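Local coordinates for protein ArsC family reductase (PDB 1RW1) that is of unproven function but probably acts as a glutathione-dependent thiol reductase of the ArsC family, at residues H30-A34 with V35-R39; L94-G98 with R99-G103. All blocks are in the same frame, centred on the assembly; numbering follows the deposited sequence.

Interaction 1 (H30-A34 with V35-R39); sequences HDYKA and VGIDR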
# COMPACT_ATOMS: atom_id res chain seq x y z
N HIS A 30 -6.50 -2.17 7.98
CA HIS A 30 -6.90 -0.81 7.65
C HIS A 30 -7.43 -0.83 6.21
O HIS A 30 -6.65 -0.98 5.27
CB HIS A 30 -5.71 0.13 7.77
CG HIS A 30 -6.04 1.55 7.45
ND1 HIS A 30 -6.00 2.55 8.40
CD2 HIS A 30 -6.36 2.13 6.27
CE1 HIS A 30 -6.30 3.69 7.80
NE2 HIS A 30 -6.52 3.47 6.52
N ASP A 31 -8.75 -0.73 6.08
CA ASP A 31 -9.48 -0.95 4.83
C ASP A 31 -9.80 0.41 4.22
O ASP A 31 -10.61 1.17 4.79
CB ASP A 31 -10.76 -1.67 5.20
CG ASP A 31 -11.68 -1.97 4.05
OD1 ASP A 31 -11.40 -1.58 2.89
OD2 ASP A 31 -12.72 -2.63 4.33
N TYR A 32 -9.21 0.74 3.08
CA TYR A 32 -9.44 2.05 2.47
C TYR A 32 -10.91 2.31 2.19
O TYR A 32 -11.33 3.47 2.22
CB TYR A 32 -8.65 2.19 1.17
CG TYR A 32 -7.15 2.07 1.32
CD1 TYR A 32 -6.46 2.65 2.36
CD2 TYR A 32 -6.42 1.37 0.38
CE1 TYR A 32 -5.09 2.51 2.47
CE2 TYR A 32 -5.05 1.22 0.49
CZ TYR A 32 -4.38 1.80 1.53
OH TYR A 32 -3.02 1.70 1.70
N LYS A 33 -11.70 1.27 1.87
CA LYS A 33 -13.13 1.46 1.60
C LYS A 33 -13.96 1.70 2.87
O LYS A 33 -15.11 2.08 2.77
CB LYS A 33 -13.70 0.29 0.80
CG LYS A 33 -13.12 0.15 -0.59
CD LYS A 33 -13.79 -0.96 -1.38
CE LYS A 33 -13.11 -1.28 -2.71
NZ LYS A 33 -13.64 -2.52 -3.34
N ALA A 34 -13.36 1.48 4.04
CA ALA A 34 -14.02 1.71 5.32
C ALA A 34 -13.55 2.99 6.01
O ALA A 34 -14.35 3.61 6.72
CB ALA A 34 -13.81 0.52 6.25
N VAL A 35 -12.26 3.35 5.86
CA VAL A 35 -11.68 4.43 6.65
C VAL A 35 -10.80 5.40 5.85
O VAL A 35 -10.27 6.35 6.41
CB VAL A 35 -10.90 3.90 7.87
CG1 VAL A 35 -11.83 3.17 8.83
CG2 VAL A 35 -9.73 3.04 7.45
N GLY A 36 -10.65 5.21 4.55
CA GLY A 36 -9.82 6.10 3.77
C GLY A 36 -8.35 5.99 4.13
O GLY A 36 -7.87 4.93 4.57
N ILE A 37 -7.60 7.07 3.92
CA ILE A 37 -6.16 7.16 4.26
C ILE A 37 -5.84 8.64 4.39
O ILE A 37 -6.59 9.49 3.92
CB ILE A 37 -5.30 6.48 3.18
CG1 ILE A 37 -3.87 6.17 3.65
CG2 ILE A 37 -5.25 7.36 1.92
CD1 ILE A 37 -3.74 5.38 4.95
N ASP A 38 -4.70 8.95 5.00
CA ASP A 38 -4.30 10.33 5.19
C ASP A 38 -2.87 10.58 4.71
O ASP A 38 -2.11 9.65 4.42
CB ASP A 38 -4.48 10.76 6.65
CG ASP A 38 -3.49 10.08 7.58
OD1 ASP A 38 -2.64 9.30 7.15
OD2 ASP A 38 -3.40 10.40 8.76
N ARG A 39 -2.50 11.84 4.66
CA ARG A 39 -1.19 12.23 4.16
C ARG A 39 -0.08 11.77 5.07
O ARG A 39 1.03 11.52 4.59
CB ARG A 39 -1.07 13.73 4.02
CG ARG A 39 -1.70 14.31 2.89
CD ARG A 39 -1.22 15.74 2.70
NE ARG A 39 -2.03 16.40 1.71
CZ ARG A 39 -3.14 17.03 1.99
NH1 ARG A 39 -3.57 17.13 3.25
NH2 ARG A 39 -3.84 17.55 1.01
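The imidazole of H30 lies across V35, whose CG2 sits over one face of the ring, 3.5 Å from its centroid, in a CH-pi contact. The setting is the exit from edge strand 27-31 of the thioredoxin fold, where the chain passes straight into the single-turn helix 32-35. A chi1 of -180° turns CG of H30 opposite its own amide nitrogen and brings the ring to V35 and G36, where NE2 donates to G36 O at 2.8 Å. The acceptor lies near the ring plane, so face and edge are used at once, and together they fix the rotation of the imidazole. Since a carbonyl O can only accept, NE2 must carry the proton in this bond. D31 is the N-cap: its OD1 takes the K33 N-H from above the carboxylate plane, while its carbonyl O receives both A34 N and V35 N, the latter at 2.9 Å. At the far end G36 leaves the helix with positive phi, and G36 N closes on Y32 O at 3.0 Å, a bent bond with the donor above the carbonyl plane. Across the glycine, the side chains of Y32 and I37 run side by side in the same direction; both also touch W45 of helix 39-49 and P86, which ties the small helix to the body of the protein. D38 is the N-cap of helix 39-49, and its OD1 also bonds H41 ND1. The end of I37 completes the cluster, its CD1 4.0 Å from Y32 CE1 at the phenol edge and 3.7 Å from H30 NE2.

Interaction 2 (L94-G98 with R99-G103); sequences LELGG and RTLVG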
# COMPACT_ATOMS: atom_id res chain seq x y z
N LEU A 94 2.28 -3.34 4.69
CA LEU A 94 2.30 -4.03 5.97
C LEU A 94 3.27 -3.30 6.87
O LEU A 94 4.47 -3.23 6.57
CB LEU A 94 2.72 -5.47 5.81
CG LEU A 94 2.89 -6.28 7.10
CD1 LEU A 94 1.61 -6.37 7.93
CD2 LEU A 94 3.40 -7.68 6.77
N GLU A 95 2.75 -2.74 7.97
CA GLU A 95 3.54 -2.04 8.98
C GLU A 95 4.00 -3.03 10.04
O GLU A 95 3.20 -3.71 10.66
CB GLU A 95 2.76 -0.87 9.53
CG GLU A 95 2.68 0.25 8.50
CD GLU A 95 1.98 1.47 9.01
OE1 GLU A 95 1.24 1.37 10.02
OE2 GLU A 95 2.19 2.53 8.42
N LEU A 96 5.31 -3.10 10.20
CA LEU A 96 5.97 -4.07 11.07
C LEU A 96 6.49 -3.45 12.37
O LEU A 96 7.00 -4.15 13.23
CB LEU A 96 7.16 -4.69 10.33
CG LEU A 96 6.80 -5.49 9.08
CD1 LEU A 96 8.03 -5.75 8.24
CD2 LEU A 96 6.09 -6.77 9.45
N GLY A 97 6.39 -2.14 12.49
CA GLY A 97 6.93 -1.44 13.64
C GLY A 97 7.93 -0.40 13.19
O GLY A 97 7.60 0.76 13.02
N GLY A 98 9.17 -0.81 12.96
CA GLY A 98 10.17 0.14 12.49
C GLY A 98 10.19 0.33 10.98
O GLY A 98 10.90 1.21 10.48
N ARG A 99 9.41 -0.46 10.25
CA ARG A 99 9.48 -0.44 8.81
C ARG A 99 8.26 -1.08 8.20
O ARG A 99 7.41 -1.62 8.91
CB ARG A 99 10.75 -1.14 8.34
CG ARG A 99 10.85 -2.60 8.70
CD ARG A 99 12.10 -3.26 8.14
NE ARG A 99 12.13 -4.71 8.35
CZ ARG A 99 11.90 -5.62 7.41
NH1 ARG A 99 11.61 -5.26 6.16
NH2 ARG A 99 11.95 -6.91 7.72
N THR A 100 8.17 -0.99 6.88
CA THR A 100 7.01 -1.49 6.16
C THR A 100 7.42 -2.32 4.96
O THR A 100 8.52 -2.15 4.40
CB THR A 100 6.07 -0.36 5.70
OG1 THR A 100 6.74 0.49 4.77
CG2 THR A 100 5.69 0.54 6.84
N LEU A 101 6.52 -3.21 4.56
CA LEU A 101 6.63 -3.93 3.30
C LEU A 101 5.53 -3.45 2.36
O LEU A 101 4.38 -3.33 2.76
CB LEU A 101 6.50 -5.43 3.51
CG LEU A 101 7.62 -6.07 4.34
CD1 LEU A 101 7.32 -7.54 4.61
CD2 LEU A 101 8.96 -5.92 3.65
N VAL A 102 5.88 -3.22 1.11
CA VAL A 102 4.94 -2.81 0.08
C VAL A 102 4.87 -3.92 -0.97
O VAL A 102 5.89 -4.36 -1.48
CB VAL A 102 5.37 -1.50 -0.58
CG1 VAL A 102 4.39 -1.09 -1.68
CG2 VAL A 102 5.49 -0.39 0.45
N GLY A 103 3.66 -4.37 -1.26
CA GLY A 103 3.45 -5.53 -2.10
C GLY A 103 3.64 -6.80 -1.30
O GLY A 103 4.02 -6.77 -0.13
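L94 pairs with L101 through two backbone bonds in a beta hairpin of antiparallel strands 93-95 and 100-102, at one side of the thioredoxin-fold sheet. L94 N to L101 O and L101 N to L94 O both measure 2.9 Å. On the face carrying these two leucines, their CB atoms are neighbours and both side chains meet Y109 of helix 106-113. L94 O also receives a CA-H...O contact from T100 CA at 3.1 Å. E95 forms a non-hydrogen-bonded pair with T100 and points to the other face. The two side chains lie alongside each other, with E95 CG 3.4 Å from T100 CG2 in the conformer described; a second one is modelled for E95. In that same conformer the E95 carboxylate engages Y5, W45 and, in a salt bridge, R44, while T100 OG1 is bonded to E48 and H49. Thus the aliphatic parts pack together as the oxygens tie the hairpin to helix 39-49 and, through Y5, to strand 2-6. L96 starts the turn, its N bonded to R99 O at 2.9 Å, nearly along the C=O axis. Next come G97 and G98; G97 has backbone angles, with positive phi, that suit glycine. After the turn, R99 folds back. Its CG is held between the backbone N and carbonyl carbon (chi1 62°), and from there the extended chain carries the guanidinium to L96. A112 of helix 106-113 touches both L96 and R99. One methyl of L96 serves two neighbours: CD1 approaches L101 CG at 3.9 Å and lies over the centre of one guanidinium face, 4.0 Å from R99 CZ.

In the fold
Both contacts are local, but one is a short helix after a strand and the other a hairpin turn. They sit on the same four-stranded sheet at its two outermost strands: interaction 1 follows strand 27-31, interaction 2 includes strand 100-102. Their centres are about 16 Å apart and they do not touch. Interaction 1 is a surface contact organised by side-chain-to-backbone bonds, helix capping and a ring face; interaction 2 is partly buried and relies on regular strand pairing, with leucines against helix 106-113. Helix 39-49 is common to both: its W45 touches Y32 and I37 of 30-39 and, in the E95 conformer described, also donates through NE1 to that carboxylate of 94-103.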